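Local coordinates for protein succinylglutamate desuccinylase/aspartoacylase (PDB 3NA6) that probably hydrolyses an N-acylated amino acid, as a metal-dependent member of the succinylglutamate desuccinylase/aspartoacylase family, at residues 90-93 with 94-97; 101-104 with 105-108; 225-228 with 229-233; 310-314 with 315-319. All coordinates share one frame; numbering follows the deposited sequence.

Contact 1. Residues 90-93 with 94-97; sequences YFNY and PAFR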
# COMPACT_ATOMS: atom_id res chain seq x y z
N TYR A 90 -11.65 -22.15 12.07
CA TYR A 90 -11.28 -21.08 11.15
C TYR A 90 -11.37 -21.59 9.70
O TYR A 90 -10.41 -22.06 9.13
CB TYR A 90 -9.88 -20.58 11.48
CG TYR A 90 -9.55 -20.34 12.92
CD1 TYR A 90 -10.35 -19.54 13.72
CD2 TYR A 90 -8.38 -20.86 13.48
CE1 TYR A 90 -10.00 -19.27 15.08
CE2 TYR A 90 -8.02 -20.60 14.81
CZ TYR A 90 -8.86 -19.81 15.62
OH TYR A 90 -8.50 -19.56 16.93
N PHE A 91 -12.57 -21.52 9.14
CA PHE A 91 -12.92 -22.11 7.85
C PHE A 91 -12.23 -21.37 6.69
O PHE A 91 -11.47 -21.96 5.94
CB PHE A 91 -14.43 -22.06 7.78
CG PHE A 91 -15.08 -22.80 6.63
CD1 PHE A 91 -14.41 -23.68 5.80
CD2 PHE A 91 -16.44 -22.62 6.43
CE1 PHE A 91 -15.07 -24.32 4.79
CE2 PHE A 91 -17.12 -23.29 5.43
CZ PHE A 91 -16.44 -24.12 4.61
N ASN A 92 -12.47 -20.08 6.53
CA ASN A 92 -11.63 -19.31 5.60
C ASN A 92 -10.44 -18.82 6.39
O ASN A 92 -10.36 -17.65 6.79
CB ASN A 92 -12.35 -18.15 4.94
CG ASN A 92 -11.54 -17.55 3.81
OD1 ASN A 92 -10.33 -17.84 3.69
ND2 ASN A 92 -12.20 -16.78 2.94
N TYR A 93 -9.51 -19.74 6.59
CA TYR A 93 -8.40 -19.50 7.48
C TYR A 93 -7.61 -18.24 7.12
O TYR A 93 -7.35 -17.40 7.98
CB TYR A 93 -7.52 -20.74 7.61
CG TYR A 93 -6.35 -20.54 8.56
CD1 TYR A 93 -6.55 -20.20 9.89
CD2 TYR A 93 -5.05 -20.67 8.11
CE1 TYR A 93 -5.49 -20.02 10.74
CE2 TYR A 93 -3.98 -20.47 8.96
CZ TYR A 93 -4.21 -20.16 10.27
OH TYR A 93 -3.14 -19.97 11.08
N PRO A 94 -7.29 -18.06 5.84
CA PRO A 94 -6.58 -16.81 5.48
C PRO A 94 -7.36 -15.55 5.82
O PRO A 94 -6.74 -14.59 6.34
CB PRO A 94 -6.34 -16.97 3.97
CG PRO A 94 -6.26 -18.48 3.80
CD PRO A 94 -7.36 -18.97 4.68
N ALA A 95 -8.68 -15.55 5.62
CA ALA A 95 -9.50 -14.39 5.97
C ALA A 95 -9.43 -14.21 7.49
O ALA A 95 -9.25 -13.09 7.98
CB ALA A 95 -10.95 -14.54 5.52
N PHE A 96 -9.56 -15.30 8.23
CA PHE A 96 -9.46 -15.20 9.69
C PHE A 96 -8.12 -14.61 10.14
O PHE A 96 -8.07 -13.70 10.98
CB PHE A 96 -9.70 -16.54 10.37
CG PHE A 96 -9.37 -16.53 11.81
CD1 PHE A 96 -10.22 -15.91 12.70
CD2 PHE A 96 -8.20 -17.09 12.28
CE1 PHE A 96 -9.91 -15.85 14.03
CE2 PHE A 96 -7.89 -17.05 13.62
CZ PHE A 96 -8.75 -16.42 14.50
N ARG A 97 -7.02 -15.07 9.57
CA ARG A 97 -5.74 -14.50 9.95
C ARG A 97 -5.62 -13.01 9.65
O ARG A 97 -4.89 -12.33 10.35
CB ARG A 97 -4.57 -15.26 9.30
CG ARG A 97 -4.32 -16.67 9.90
CD ARG A 97 -4.18 -16.73 11.48
NE ARG A 97 -2.91 -16.27 12.08
CZ ARG A 97 -1.70 -16.82 11.87
NH1 ARG A 97 -1.51 -17.83 11.03
NH2 ARG A 97 -0.64 -16.31 12.50
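Tyr-93 and Arg-97, one helical turn apart, run alongside each other in the same direction. CG of Tyr-93 stands anti to the backbone N (chi1 -179°), which carries the ring alongside the arginine stem. Arg-97 CG sits over one face, displaced from the ring centre and 3.8 Å from the centroid of the Tyr-93 ring, a CH-pi contact. Bends at chi2 and chi3 then fold the arginine chain back, bringing NH1 to within 2.7 Å of Tyr-93 OH in a weak, strongly bent hydrogen bond (121°). Phe-96 turns to the other aromatic, Tyr-90, in an offset stack. The centroids of the Tyr-90 and Phe-96 rings are 3.8 Å apart and the planes nearly parallel, with Phe-96 CE2 over the centre of the tyrosine ring. The polar end of Tyr-90 is held separately, by Ser-289 O of the second subunit and by Gln-70 of its own chain. Asn-92 is the N-cap: its OD1 accepts a weak bond from Ala-95 N at 3.4 Å, while Asn-92 O takes the N-H of Phe-96 at 2.9 Å. Next comes the regular bond from Arg-97 N to Tyr-93 O, 2.8 Å. The short helix 93-97 follows strand 83-88, and its Tyr-93 and Pro-94 lean on strand 36-46, whereas Phe-96 packs on Met-316 of the second subunit.

Contact 2. Residues 101-104 with 105-108; sequences RTSP and IDRG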
# COMPACT_ATOMS: atom_id res chain seq x y z
N ARG A 101 -13.46 -10.21 6.39
CA ARG A 101 -14.55 -10.98 5.81
C ARG A 101 -14.07 -11.96 4.71
O ARG A 101 -14.41 -13.14 4.72
CB ARG A 101 -15.59 -10.05 5.27
CG ARG A 101 -16.81 -10.69 4.63
CD ARG A 101 -17.78 -9.62 4.26
NE ARG A 101 -18.93 -10.17 3.56
CZ ARG A 101 -19.98 -10.68 4.14
NH1 ARG A 101 -20.10 -10.68 5.47
NH2 ARG A 101 -20.97 -11.13 3.37
N THR A 102 -13.22 -11.44 3.84
CA THR A 102 -12.74 -12.16 2.67
C THR A 102 -11.25 -12.38 2.75
O THR A 102 -10.52 -11.67 3.47
CB THR A 102 -13.12 -11.44 1.38
OG1 THR A 102 -12.46 -10.16 1.31
CG2 THR A 102 -14.64 -11.27 1.35
N SER A 103 -10.79 -13.36 1.99
CA SER A 103 -9.38 -13.67 1.95
C SER A 103 -8.51 -12.56 1.35
O SER A 103 -8.81 -12.00 0.28
CB SER A 103 -9.17 -14.99 1.15
OG SER A 103 -7.78 -15.27 0.99
N PRO A 104 -7.40 -12.25 2.01
CA PRO A 104 -6.46 -11.34 1.40
C PRO A 104 -5.70 -11.95 0.19
O PRO A 104 -5.18 -11.21 -0.62
CB PRO A 104 -5.52 -11.03 2.56
CG PRO A 104 -5.49 -12.25 3.35
CD PRO A 104 -6.85 -12.86 3.23
N ILE A 105 -5.69 -13.27 0.03
CA ILE A 105 -5.03 -13.92 -1.10
C ILE A 105 -5.79 -13.65 -2.41
O ILE A 105 -5.18 -13.29 -3.40
CB ILE A 105 -4.86 -15.46 -0.89
CG1 ILE A 105 -4.02 -15.77 0.36
CG2 ILE A 105 -4.19 -16.13 -2.11
CD1 ILE A 105 -4.05 -17.30 0.83
N ASP A 106 -7.12 -13.78 -2.41
CA ASP A 106 -7.92 -13.70 -3.63
C ASP A 106 -9.23 -12.90 -3.47
O ASP A 106 -10.07 -12.88 -4.37
CB ASP A 106 -8.22 -15.13 -4.10
CG ASP A 106 -8.76 -16.03 -2.96
OD1 ASP A 106 -9.48 -15.51 -2.06
OD2 ASP A 106 -8.45 -17.24 -2.96
N ARG A 107 -9.40 -12.23 -2.35
CA ARG A 107 -10.62 -11.50 -2.08
C ARG A 107 -11.83 -12.45 -2.06
O ARG A 107 -12.96 -12.01 -2.15
CB ARG A 107 -10.79 -10.40 -3.12
CG ARG A 107 -11.28 -9.07 -2.59
CD ARG A 107 -10.14 -8.11 -2.26
NE ARG A 107 -9.57 -8.38 -0.94
CZ ARG A 107 -8.43 -7.87 -0.48
NH1 ARG A 107 -7.70 -7.03 -1.22
NH2 ARG A 107 -8.01 -8.19 0.74
N GLY A 108 -11.59 -13.74 -1.93
CA GLY A 108 -12.68 -14.71 -1.99
C GLY A 108 -13.62 -14.63 -0.79
O GLY A 108 -13.18 -14.67 0.37
O HOH W 1 -9.49 -9.28 2.86
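The Arg-107 guanidinium has Thr-102 OG1 in line with its edge, 4.1 Å from NE, while Ser-103 O and Pro-104 CA approach it obliquely. Bends at chi2 and chi3 bring this side chain back over the loop, where NH2 gives a 2.8 Å hydrogen bond to a water that donates in turn to Thr-102 O; buried NE has no polar partner in the model. The hydroxyl of Thr-102 is bonded instead to Asp-30 of the fourth subunit. The other flat group, the Asp-106 carboxylate, is met by Gly-108 N on the anti side of OD1, 2.8 Å away and 28° out of plane, with Ser-103 CB 3.3 Å from OD1. Thr-123 holds the same oxygen from helix 122-134, so an alanine in place of Asp-106 would probably leave Gly-108 N and the Thr-123 hydroxyl without their shared acceptor and let the turn flex. Ser-103 is held through backbone and side chain: its N donates to Gly-108 O (3.2 Å), and OG, anti to the backbone N, accepts from Ile-105 N at 3.0 Å. Two turns closed by side-chain oxygens thus follow one another along the loop, an ST turn at Ser-103 and an Asx turn at Asp-106.

Contact 3. Residues 225-228 with 229-233; sequences AKKG and LRNVL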
# COMPACT_ATOMS: atom_id res chain seq x y z
N ALA A 225 -23.41 -19.26 21.47
CA ALA A 225 -22.78 -20.18 20.52
C ALA A 225 -22.47 -21.53 21.16
O ALA A 225 -22.69 -22.56 20.53
CB ALA A 225 -21.47 -19.57 19.93
N LYS A 226 -21.94 -21.52 22.38
CA LYS A 226 -21.58 -22.76 23.06
C LYS A 226 -22.81 -23.64 23.41
O LYS A 226 -22.77 -24.88 23.25
CB LYS A 226 -20.79 -22.48 24.35
CG LYS A 226 -19.41 -21.90 24.11
CD LYS A 226 -18.69 -21.63 25.43
CE LYS A 226 -17.47 -20.74 25.25
NZ LYS A 226 -16.87 -20.42 26.54
N LYS A 227 -23.86 -22.99 23.91
CA LYS A 227 -25.10 -23.69 24.27
C LYS A 227 -25.76 -24.26 23.01
O LYS A 227 -26.17 -25.43 22.97
CB LYS A 227 -26.05 -22.74 25.00
CG LYS A 227 -27.51 -23.16 25.11
CD LYS A 227 -28.41 -21.93 25.50
CE LYS A 227 -29.86 -22.14 25.14
NZ LYS A 227 -30.70 -20.89 25.17
N GLY A 228 -25.88 -23.42 22.01
CA GLY A 228 -26.47 -23.81 20.73
C GLY A 228 -25.72 -25.00 20.13
O GLY A 228 -26.35 -25.95 19.69
N LEU A 229 -24.39 -24.96 20.17
CA LEU A 229 -23.54 -26.04 19.64
C LEU A 229 -23.73 -27.33 20.41
O LEU A 229 -23.96 -28.40 19.82
CB LEU A 229 -22.08 -25.64 19.70
CG LEU A 229 -21.01 -26.62 19.19
CD1 LEU A 229 -21.37 -27.05 17.74
CD2 LEU A 229 -19.55 -26.00 19.30
N ARG A 230 -23.68 -27.22 21.74
CA ARG A 230 -23.89 -28.38 22.58
C ARG A 230 -25.30 -28.93 22.37
O ARG A 230 -25.47 -30.15 22.16
CB ARG A 230 -23.63 -28.05 24.04
CG ARG A 230 -23.73 -29.27 24.95
CD ARG A 230 -23.44 -28.93 26.44
NE ARG A 230 -23.85 -30.03 27.31
CZ ARG A 230 -25.08 -30.22 27.81
NH1 ARG A 230 -26.08 -29.37 27.58
NH2 ARG A 230 -25.30 -31.28 28.57
N ASN A 231 -26.31 -28.06 22.41
CA ASN A 231 -27.68 -28.49 22.13
C ASN A 231 -27.84 -29.25 20.81
O ASN A 231 -28.46 -30.33 20.81
CB ASN A 231 -28.65 -27.32 22.11
CG ASN A 231 -29.04 -26.83 23.52
OD1 ASN A 231 -28.73 -27.44 24.53
ND2 ASN A 231 -29.71 -25.69 23.56
N VAL A 232 -27.34 -28.70 19.70
CA VAL A 232 -27.54 -29.39 18.42
C VAL A 232 -26.76 -30.71 18.39
O VAL A 232 -27.24 -31.70 17.83
CB VAL A 232 -27.26 -28.52 17.16
CG1 VAL A 232 -28.17 -27.29 17.17
CG2 VAL A 232 -25.79 -28.12 17.08
N LEU A 233 -25.57 -30.73 19.00
CA LEU A 233 -24.81 -31.98 19.08
C LEU A 233 -25.53 -33.08 19.91
O LEU A 233 -25.42 -34.27 19.58
CB LEU A 233 -23.37 -31.73 19.56
CG LEU A 233 -22.45 -30.96 18.59
CD1 LEU A 233 -21.06 -30.76 19.19
CD2 LEU A 233 -22.38 -31.63 17.22
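Lys-227 and Asn-231 meet across one turn of a regular helix, their side chains only loosely apposed: Asn-231 ND2 lies 3.7 Å from Lys-227 CG. The close approach is to the backbone. With CG anti to its own carbonyl carbon and beside its N (chi1 -77°), the Asn-231 amide leans back over the preceding turn, and its CG comes 3.2 Å from Lys-227 O. That carbonyl already accepts from Asn-231 N at 2.7 Å, and the buried amide is tied through ND2 to Gln-244 O. Equally compact is the step from Gly-228 to Val-232: Val-232 N reaches Gly-228 O at 2.9 Å, and both valine methyls, CG1 and CG2, lie 3.4 Å from that same oxygen. On the buried flank Leu-229 CB rests 3.2 Å from Ala-225 O, and the rest of the leucine extends from the helix to pack on Leu-69 and Leu-72 of helix 64-75 and on Leu-54 of strand 51-55. The partly exposed flank is looser, carried by three long side chains that run outward to partners elsewhere. Lys-226 bridges to Glu-71 and to Glu-269 of the second subunit; Lys-227 reaches Asn-179 and Asp-246; Arg-230 bonds to Glu-242 O. Such two-sidedness marks an amphipathic alpha-helix laid against a sheet, here the layer formed by helix 219-235 beside strand 51-55 in the alpha/beta catalytic domain.

Contact 4. Residues 310-314 with 315-319; sequences SRHFP and GMIKS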
# COMPACT_ATOMS: atom_id res chain seq x y z
N SER A 310 -31.28 -5.84 12.53
CA SER A 310 -29.96 -5.69 11.96
C SER A 310 -29.62 -4.22 11.84
O SER A 310 -30.51 -3.41 11.60
CB SER A 310 -29.90 -6.31 10.56
OG SER A 310 -28.54 -6.35 10.13
N ARG A 311 -28.36 -3.86 12.02
CA ARG A 311 -27.93 -2.47 11.81
C ARG A 311 -26.55 -2.36 11.21
O ARG A 311 -25.70 -3.22 11.45
CB ARG A 311 -27.97 -1.66 13.11
CG ARG A 311 -27.21 -2.27 14.31
CD ARG A 311 -26.83 -1.20 15.36
NE ARG A 311 -25.87 -0.23 14.80
CZ ARG A 311 -25.32 0.79 15.47
NH1 ARG A 311 -25.63 1.01 16.73
NH2 ARG A 311 -24.46 1.61 14.86
N HIS A 312 -26.33 -1.29 10.45
CA HIS A 312 -24.98 -0.89 10.06
C HIS A 312 -24.23 -0.66 11.35
O HIS A 312 -24.75 0.04 12.22
CB HIS A 312 -25.05 0.41 9.25
CG HIS A 312 -23.71 0.98 8.89
ND1 HIS A 312 -22.97 0.53 7.81
CD2 HIS A 312 -23.01 2.00 9.43
CE1 HIS A 312 -21.85 1.23 7.74
NE2 HIS A 312 -21.85 2.13 8.70
N PHE A 313 -23.01 -1.18 11.45
CA PHE A 313 -22.23 -1.04 12.69
C PHE A 313 -21.34 0.23 12.82
O PHE A 313 -21.50 0.97 13.78
CB PHE A 313 -21.46 -2.33 12.93
CG PHE A 313 -20.74 -2.38 14.24
CD1 PHE A 313 -21.39 -2.83 15.36
CD2 PHE A 313 -19.40 -2.04 14.33
CE1 PHE A 313 -20.75 -2.90 16.56
CE2 PHE A 313 -18.75 -2.12 15.54
CZ PHE A 313 -19.45 -2.57 16.65
N PRO A 314 -20.43 0.50 11.85
CA PRO A 314 -19.47 1.55 12.05
C PRO A 314 -20.06 2.95 12.13
O PRO A 314 -21.13 3.21 11.61
CB PRO A 314 -18.52 1.43 10.81
CG PRO A 314 -18.72 0.06 10.31
CD PRO A 314 -20.17 -0.26 10.61
N GLY A 315 -19.34 3.84 12.80
CA GLY A 315 -19.72 5.23 12.94
C GLY A 315 -19.94 5.94 11.64
O GLY A 315 -20.75 6.85 11.57
N MSE A 316 -19.21 5.53 10.61
CA MSE A 316 -19.29 6.17 9.32
C MSE A 316 -20.06 5.19 8.45
O MSE A 316 -19.78 3.97 8.49
CB MSE A 316 -17.85 6.36 8.83
CG MSE A 316 -17.69 7.31 7.73
SE MSE A 316 -17.90 9.19 8.32
CE MSE A 316 -18.22 9.65 6.43
N ILE A 317 -21.04 5.69 7.68
CA ILE A 317 -21.79 4.89 6.75
C ILE A 317 -21.49 5.39 5.34
O ILE A 317 -21.14 6.54 5.14
CB ILE A 317 -23.31 4.90 7.08
CG1 ILE A 317 -24.06 3.86 6.23
CG2 ILE A 317 -23.90 6.36 6.93
CD1 ILE A 317 -25.54 3.58 6.72
N LYS A 318 -21.57 4.49 4.36
CA LYS A 318 -21.31 4.82 2.97
C LYS A 318 -22.57 4.74 2.14
O LYS A 318 -23.48 3.97 2.44
CB LYS A 318 -20.28 3.87 2.40
CG LYS A 318 -19.00 3.94 3.15
CD LYS A 318 -17.90 3.25 2.40
CE LYS A 318 -17.88 1.82 2.76
NZ LYS A 318 -17.45 1.76 4.17
N SER A 319 -22.58 5.49 1.05
CA SER A 319 -23.61 5.35 0.06
C SER A 319 -23.74 3.88 -0.37
O SER A 319 -22.75 3.18 -0.65
CB SER A 319 -23.30 6.25 -1.13
OG SER A 319 -24.43 6.31 -1.95
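His-312 reaches across the turn to Met-316 (a selenomethionine) with its imidazole edge: NE2 donates to Met-316 O at 2.8 Å, fairly straight. The acceptor lies in the ring plane, yet the donor stands well above the carbonyl plane. CG of the histidine is anti to the backbone N (chi1 175°), and chi2 of 81° turns the ring so that its two faces are packed. Over one, Ile-317 CG1 is centred 3.6 Å from the centroid of the His-312 ring in a CH-pi contact; over the other, Pro-314 CD is displaced from the ring centre. An alanine in place of His-312 would probably leave Met-316 O without this donor and open a gap between Ile-317 and Pro-314. The His-312 carbonyl is gripped by Arg-311: chi1 of 53° and a bend at chi3 curl the chain back, bringing NE to 2.8 Å and NH2 to 3.1 Å from His-312 O. NH1 bonds to Ser-217 O of the second subunit. Phe-268 adds an edge-to-face ring contact to His-312. This is a tight connection between two antiparallel sheets: strand 306-312 runs through Phe-313, Pro-314 and Gly-315 into strand 316-317, outermost of its sheet within this chain.

Contacts 1 and 2 adjoin, their centres 9 Å apart: Ala-95 CB packs on the backbone of Thr-102 and Ser-103, and Asn-92 ND2 lies 3.5 Å from Gly-108 O. The side chains of Asn-92 and Thr-102 come close to, but do not contact, His-59, Glu-62 and His-145, a possible vacant metal site consistent with the family's zinc centre. Contact 3 is on the opposite side of the chain's centre from contact 2, centres 29 Å apart; its Arg-230 side chain is about 13 Å from the bound calcium ion. Contact 4 lies 30 Å from contact 3, centre to centre, among the antiparallel sheets. Contacts 1, 3 and 4 all touch the second subunit, and contacts 2 and 4 the fourth.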